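Local coordinates for DUF1818 domain-containing protein (Prochlorococcus marinus, PDB 2IT9) that is of unknown function but may bind DNA, at residues A[22-25]-A[30-33]; A[40-45]-A[116-121]. All blocks are in the same frame, centred on the assembly; numbering follows the deposited sequence.

Interaction 1. Residues A[22-25]-A[30-33]; sequences STLI and WAIE
I25 and I32 form the apolar centre of this antiparallel beta hairpin, their side chains lying alongside one another on the same face of the sheet with CG1 of I25 3.7 Å from CG1 of I32. In each isoleucine CG1 sits between the backbone N and the carbonyl carbon (chi1 56° in I25, 59° in I32), and this shared rotamer keeps the two branches abreast. W30 closes the end of the row: its ring edge, led by CZ3, lies 4.0 Å from I25 CG1, which is in the plane of the indole. L24 belongs to the other face, where its branch end rests on the methyl of A31, CD1 to CB being 4.0 Å. Trimming L24 to an alanine would probably open a gap beside the A31 methyl, which would lose the leucine's branched end as a neighbour.

Two backbone hydrogen bonds join the isoleucines, I25 N to I32 O (3.0 Å) and I32 N to I25 O (2.9 Å). The I25 carbonyl oxygen has a further close neighbour in A31 CA, 3.1 Å away in a CA-H...O contact, and T23 O meets E33 CA in the same manner. Farther along, S22 and T23 together face L34 in a classic beta bulge. At the polar edge E33 forms a salt bridge with R18, while its OE1 accepts a bond from the backbone N of G101 of the second subunit. Strand 30-34 also continues the sheet into that subunit. The chemistry thus implies a hairpin held by backbone bonds and apolar side chains, with E33 bonded both within its own chain and across the interface.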
ATOM      1  N   SER A  22      11.738  -5.060  10.106  1.00 35.78           N
ATOM      2  CA  SER A  22      11.104  -5.775  11.205  1.00 34.75           C
ATOM      3  C   SER A  22       9.679  -5.323  11.565  1.00 35.71           C
ATOM      4  O   SER A  22       9.053  -5.951  12.419  1.00 35.31           O
ATOM      5  CB  SER A  22      12.018  -5.695  12.420  1.00 35.41           C
ATOM      6  OG  SER A  22      12.251  -4.346  12.754  1.00 36.63           O
ATOM      7  N   THR A  23       9.173  -4.258  10.946  1.00 33.76           N
ATOM      8  CA  THR A  23       7.766  -3.814  11.171  1.00 33.31           C
ATOM      9  C   THR A  23       6.957  -3.794   9.896  1.00 36.02           C
ATOM     10  O   THR A  23       7.490  -3.518   8.822  1.00 38.22           O
ATOM     11  CB  THR A  23       7.738  -2.407  11.827  1.00 34.16           C
ATOM     12  OG1 THR A  23       8.359  -2.492  13.104  1.00 40.32           O
ATOM     13  CG2 THR A  23       6.343  -1.885  12.013  1.00 39.49           C
ATOM     14  N   LEU A  24       5.697  -4.183   9.993  1.00 33.36           N
ATOM     15  CA  LEU A  24       4.787  -4.039   8.875  1.00 32.76           C
ATOM     16  C   LEU A  24       3.624  -3.159   9.316  1.00 34.40           C
ATOM     17  O   LEU A  24       3.096  -3.327  10.400  1.00 35.60           O
ATOM     18  CB  LEU A  24       4.320  -5.402   8.407  1.00 33.56           C
ATOM     19  CG  LEU A  24       3.160  -5.446   7.406  1.00 37.21           C
ATOM     20  CD1 LEU A  24       3.221  -6.723   6.612  1.00 39.64           C
ATOM     21  CD2 LEU A  24       1.788  -5.272   8.048  1.00 42.51           C
ATOM     22  N   ILE A  25       3.223  -2.236   8.454  1.00 32.89           N
ATOM     23  CA  ILE A  25       1.987  -1.481   8.651  1.00 33.09           C
ATOM     24  C   ILE A  25       1.076  -1.814   7.486  1.00 34.54           C
ATOM     25  O   ILE A  25       1.547  -2.021   6.336  1.00 33.50           O
ATOM     26  CB  ILE A  25       2.203   0.040   8.815  1.00 34.37           C
ATOM     27  CG1 ILE A  25       2.950   0.626   7.627  1.00 36.70           C
ATOM     28  CG2 ILE A  25       2.936   0.336  10.121  1.00 36.02           C
ATOM     29  CD1 ILE A  25       2.897   2.156   7.504  1.00 35.21           C
ATOM     30  N   TRP A  30      -3.361  -2.634   1.298  1.00 32.36           N
ATOM     31  CA  TRP A  30      -1.919  -2.480   1.174  1.00 31.84           C
ATOM     32  C   TRP A  30      -1.232  -2.799   2.487  1.00 32.86           C
ATOM     33  O   TRP A  30      -1.857  -2.795   3.534  1.00 31.39           O
ATOM     34  CB  TRP A  30      -1.568  -1.009   0.807  1.00 33.81           C
ATOM     35  CG  TRP A  30      -2.130   0.030   1.838  1.00 32.40           C
ATOM     36  CD1 TRP A  30      -3.308   0.691   1.762  1.00 32.71           C
ATOM     37  CD2 TRP A  30      -1.504   0.468   3.071  1.00 34.68           C
ATOM     38  NE1 TRP A  30      -3.478   1.512   2.858  1.00 37.66           N
ATOM     39  CE2 TRP A  30      -2.400   1.369   3.698  1.00 36.51           C
ATOM     40  CE3 TRP A  30      -0.317   0.131   3.730  1.00 35.60           C
ATOM     41  CZ2 TRP A  30      -2.126   1.958   4.945  1.00 38.85           C
ATOM     42  CZ3 TRP A  30      -0.050   0.714   4.995  1.00 36.55           C
ATOM     43  CH2 TRP A  30      -0.949   1.619   5.575  1.00 36.38           C
ATOM     44  N   ALA A  31       0.058  -3.106   2.383  1.00 34.32           N
ATOM     45  CA  ALA A  31       0.939  -3.247   3.550  1.00 33.62           C
ATOM     46  C   ALA A  31       2.335  -2.921   3.074  1.00 33.17           C
ATOM     47  O   ALA A  31       2.663  -3.196   1.919  1.00 32.09           O
ATOM     48  CB  ALA A  31       0.883  -4.622   4.106  1.00 34.29           C
ATOM     49  N   ILE A  32       3.143  -2.267   3.911  1.00 33.91           N
ATOM     50  CA  ILE A  32       4.533  -2.042   3.632  1.00 34.03           C
ATOM     51  C   ILE A  32       5.366  -2.350   4.886  1.00 33.80           C
ATOM     52  O   ILE A  32       4.908  -2.175   6.017  1.00 34.92           O
ATOM     53  CB  ILE A  32       4.873  -0.596   3.156  1.00 34.26           C
ATOM     54  CG1 ILE A  32       4.462   0.440   4.202  1.00 35.78           C
ATOM     55  CG2 ILE A  32       4.198  -0.277   1.835  1.00 35.42           C
ATOM     56  CD1 ILE A  32       4.931   1.872   3.832  1.00 36.06           C
ATOM     57  N   GLU A  33       6.554  -2.871   4.663  1.00 33.22           N
ATOM     58  CA  GLU A  33       7.482  -3.193   5.752  1.00 33.22           C
ATOM     59  C   GLU A  33       8.334  -1.961   6.035  1.00 34.20           C
ATOM     60  O   GLU A  33       8.649  -1.198   5.124  1.00 35.95           O
ATOM     61  CB  GLU A  33       8.382  -4.358   5.385  1.00 34.48           C
ATOM     62  CG  GLU A  33       7.658  -5.690   5.147  1.00 34.48           C
ATOM     63  CD  GLU A  33       8.650  -6.790   4.781  1.00 36.57           C
ATOM     64  OE1 GLU A  33       9.776  -6.445   4.353  1.00 39.36           O
ATOM     65  OE2 GLU A  33       8.305  -7.966   4.919  1.00 45.76           O
TER

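Interaction 2. Residues A[40-45]-A[116-121]; sequences KILVEV and NAMRSM
No flat group mediates the meeting of L42 and V43 with M118; the guanidinium of R119 lies to one side, with N116 OD1 level with its edge and in its plane, and NH2 makes a weak, long ion pair with D51. What remains is apolar helix-to-helix packing, a small illustration of how one long side chain can join two helices. Here helix 36-56 meets helix 110-120 in a chain of two four-stranded antiparallel sheets, each followed by a helix, a layout consistent with the PC4-like clan.

M118, present as selenomethionine, carries the contact from its side. Beyond CG the chain is extended (chi2 180°, chi3 170°), which carries CE to the branch end of L42. There CE lies 3.9 Å from L42 CD2 and 4.1 Å from L42 CG, the two side chains crossing at about a right angle. V43 CG1 meets the base of the same chain, 4.3 Å from M118 CB, while V43 CG2 lies alongside farther out, 4.3 Å from M118 SE. The backbones come closest at this pair, V43 CA to M118 CA being 6.6 Å.

No hydrogen bond crosses between the segments, and the surface they bury is modest, 150 Å². The selenomethionine is shared with further neighbours, V46 and M47 on the long helix and I12 on strand 10-15, while W75 packs against L42. Near the C-terminal end of the shorter helix, the hydroxyl of S120 turns back on the preceding turn, with OG donating to N116 O at 3.0 Å from a position tilted 23° out of the carbonyl plane.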
ATOM      1  N   LYS A  40      10.166   4.387  14.200  1.00 29.68           N
ATOM      2  CA  LYS A  40      10.321   5.385  15.288  1.00 32.04           C
ATOM      3  C   LYS A  40       9.828   6.772  14.864  1.00 34.38           C
ATOM      4  O   LYS A  40       9.022   7.415  15.550  1.00 35.16           O
ATOM      5  CB  LYS A  40      11.772   5.501  15.668  1.00 33.02           C
ATOM      6  CG  LYS A  40      12.023   6.475  16.838  1.00 34.38           C
ATOM      7  CD  LYS A  40      13.474   6.515  17.181  1.00 38.87           C
ATOM      8  CE  LYS A  40      13.743   7.521  18.297  1.00 44.50           C
ATOM      9  NZ  LYS A  40      15.189   7.815  18.391  1.00 49.95           N
ATOM     10  N   ILE A  41      10.300   7.219  13.711  1.00 33.14           N
ATOM     11  CA  ILE A  41       9.904   8.528  13.202  1.00 32.90           C
ATOM     12  C   ILE A  41       8.412   8.567  12.868  1.00 33.05           C
ATOM     13  O   ILE A  41       7.726   9.554  13.186  1.00 32.77           O
ATOM     14  CB  ILE A  41      10.781   8.957  12.012  1.00 34.77           C
ATOM     15  CG1 ILE A  41      12.231   9.154  12.444  1.00 35.99           C
ATOM     16  CG2 ILE A  41      10.260  10.300  11.399  1.00 35.01           C
ATOM     17  CD1 ILE A  41      13.182   9.394  11.288  1.00 39.15           C
ATOM     18  N   LEU A  42       7.896   7.508  12.238  1.00 30.28           N
ATOM     19  CA  LEU A  42       6.488   7.414  11.906  1.00 32.04           C
ATOM     20  C   LEU A  42       5.634   7.666  13.136  1.00 32.48           C
ATOM     21  O   LEU A  42       4.720   8.486  13.117  1.00 34.09           O
ATOM     22  CB  LEU A  42       6.110   6.036  11.320  1.00 33.00           C
ATOM     23  CG  LEU A  42       4.619   5.898  11.011  1.00 33.02           C
ATOM     24  CD1 LEU A  42       4.126   6.967  10.039  1.00 35.90           C
ATOM     25  CD2 LEU A  42       4.323   4.504  10.449  1.00 33.99           C
ATOM     26  N   VAL A  43       5.921   6.946  14.207  1.00 31.81           N
ATOM     27  CA  VAL A  43       5.124   7.078  15.414  1.00 32.27           C
ATOM     28  C   VAL A  43       5.203   8.491  16.006  1.00 32.39           C
ATOM     29  O   VAL A  43       4.187   9.048  16.420  1.00 33.23           O
ATOM     30  CB  VAL A  43       5.456   5.999  16.453  1.00 34.95           C
ATOM     31  CG1 VAL A  43       4.599   6.225  17.707  1.00 35.54           C
ATOM     32  CG2 VAL A  43       5.185   4.582  15.892  1.00 33.78           C
ATOM     33  N   GLU A  44       6.390   9.081  16.002  1.00 31.47           N
ATOM     34  CA  GLU A  44       6.546  10.422  16.502  1.00 31.26           C
ATOM     35  C   GLU A  44       5.759  11.449  15.656  1.00 33.29           C
ATOM     36  O   GLU A  44       5.158  12.383  16.198  1.00 32.02           O
ATOM     37  CB  GLU A  44       8.019  10.769  16.534  1.00 31.97           C
ATOM     38  CG  GLU A  44       8.765   9.980  17.634  1.00 34.30           C
ATOM     39  CD  GLU A  44      10.258  10.171  17.608  1.00 42.87           C
ATOM     40  OE1 GLU A  44      10.721  10.851  16.693  1.00 48.34           O
ATOM     41  OE2 GLU A  44      10.961   9.630  18.492  1.00 42.77           O
ATOM     42  N   VAL A  45       5.747  11.242  14.337  1.00 34.24           N
ATOM     43  CA  VAL A  45       5.039  12.144  13.429  1.00 33.82           C
ATOM     44  C   VAL A  45       3.520  12.033  13.615  1.00 35.08           C
ATOM     45  O   VAL A  45       2.811  13.040  13.721  1.00 34.62           O
ATOM     46  CB  VAL A  45       5.431  11.817  11.985  1.00 35.01           C
ATOM     47  CG1 VAL A  45       4.390  12.352  10.925  1.00 36.43           C
ATOM     48  CG2 VAL A  45       6.872  12.311  11.702  1.00 35.70           C
ATOM     49  N   ASN A 116      -4.046   4.254  18.551  1.00 33.54           N
ATOM     50  CA  ASN A 116      -4.088   3.512  19.790  1.00 35.06           C
ATOM     51  C   ASN A 116      -3.106   2.334  19.798  1.00 35.88           C
ATOM     52  O   ASN A 116      -2.446   2.087  20.829  1.00 37.01           O
ATOM     53  CB  ASN A 116      -5.527   3.059  20.082  1.00 34.87           C
ATOM     54  CG  ASN A 116      -6.450   4.233  20.474  1.00 44.09           C
ATOM     55  OD1 ASN A 116      -5.985   5.320  20.860  1.00 52.63           O
ATOM     56  ND2 ASN A 116      -7.764   3.997  20.415  1.00 53.48           N
ATOM     57  N   ALA A 117      -3.012   1.621  18.666  1.00 33.78           N
ATOM     58  CA  ALA A 117      -2.079   0.476  18.533  1.00 35.54           C
ATOM     59  C   ALA A 117      -0.639   0.959  18.577  1.00 34.74           C
ATOM     60  O   ALA A 117       0.193   0.321  19.183  1.00 34.80           O
ATOM     61  CB  ALA A 117      -2.330  -0.296  17.229  1.00 37.73           C
HETATM   62  N   MSE A 118      -0.331   2.065  17.900  1.00 34.54           N
HETATM   63  CA  MSE A 118       1.018   2.620  17.903  1.00 37.41           C
HETATM   64  C   MSE A 118       1.453   2.964  19.283  1.00 38.98           C
HETATM   65  O   MSE A 118       2.588   2.661  19.658  1.00 39.38           O
HETATM   66  CB  MSE A 118       1.097   3.884  17.037  1.00 35.25           C
HETATM   67  CG  MSE A 118       1.017   3.580  15.603  1.00 38.93           C
HETATM   68 SE   MSE A 118       1.110   5.217  14.551  0.75 42.71          SE
HETATM   69  CE  MSE A 118       1.297   4.427  12.847  1.00 41.99           C
ATOM     70  N   ARG A 119       0.569   3.605  20.042  1.00 37.51           N
ATOM     71  CA  ARG A 119       0.890   3.993  21.408  1.00 41.81           C
ATOM     72  C   ARG A 119       1.139   2.823  22.372  1.00 42.63           C
ATOM     73  O   ARG A 119       1.861   2.984  23.352  1.00 40.88           O
ATOM     74  CB  ARG A 119      -0.245   4.826  22.003  1.00 40.99           C
ATOM     75  CG  ARG A 119      -0.441   6.197  21.420  1.00 42.27           C
ATOM     76  CD  ARG A 119      -1.364   7.045  22.339  1.00 50.09           C
ATOM     77  NE  ARG A 119      -1.462   8.434  21.873  1.00 61.84           N
ATOM     78  CZ  ARG A 119      -2.535   9.026  21.332  1.00 64.90           C
ATOM     79  NH1 ARG A 119      -3.699   8.385  21.203  1.00 67.48           N
ATOM     80  NH2 ARG A 119      -2.453  10.311  20.952  1.00 61.63           N
ATOM     81  N   SER A 120       0.530   1.670  22.116  1.00 42.29           N
ATOM     82  CA  SER A 120       0.624   0.537  23.018  1.00 45.57           C
ATOM     83  C   SER A 120       1.399  -0.672  22.516  1.00 47.49           C
ATOM     84  O   SER A 120       1.289  -1.729  23.128  1.00 47.62           O
ATOM     85  CB  SER A 120      -0.794   0.064  23.324  1.00 44.10           C
ATOM     86  OG  SER A 120      -1.399  -0.431  22.143  1.00 45.74           O
HETATM   87  N   MSE A 121       2.188  -0.561  21.444  1.00 48.57           N
HETATM   88  CA  MSE A 121       2.839  -1.778  20.883  1.00 49.82           C
HETATM   89  C   MSE A 121       3.558  -2.749  21.891  1.00 51.99           C
HETATM   90  O   MSE A 121       3.481  -3.991  21.766  1.00 48.62           O
HETATM   91  CB  MSE A 121       3.758  -1.427  19.725  1.00 46.98           C
HETATM   92  CG  MSE A 121       3.078  -1.148  18.424  1.00 50.51           C
HETATM   93 SE   MSE A 121       1.929  -2.569  17.579  0.75 45.63          SE
HETATM   94  CE  MSE A 121       3.141  -4.052  17.053  1.00 40.54           C
TER

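In the fold
From the N terminus the chain lays down strands 2-7 and 10-15 before interaction 1 closes the short hairpin turn between strands 23-26 and 30-34, completing the first sheet. Helix 36-56 follows at once and supplies 40-45, the first half of interaction 2. That contact then waits for the whole second sheet, strands 65-72 to 102-106, and closes a loop of 70 residues when helix 110-120 arrives. The two contacts run in series, neither nested nor crossed. They nonetheless touch in space, I25 CD1 lying 4.0 Å from L42 CD2, so the hairpin, the long helix and the C-terminal helix are joined through neighbouring apolar side chains.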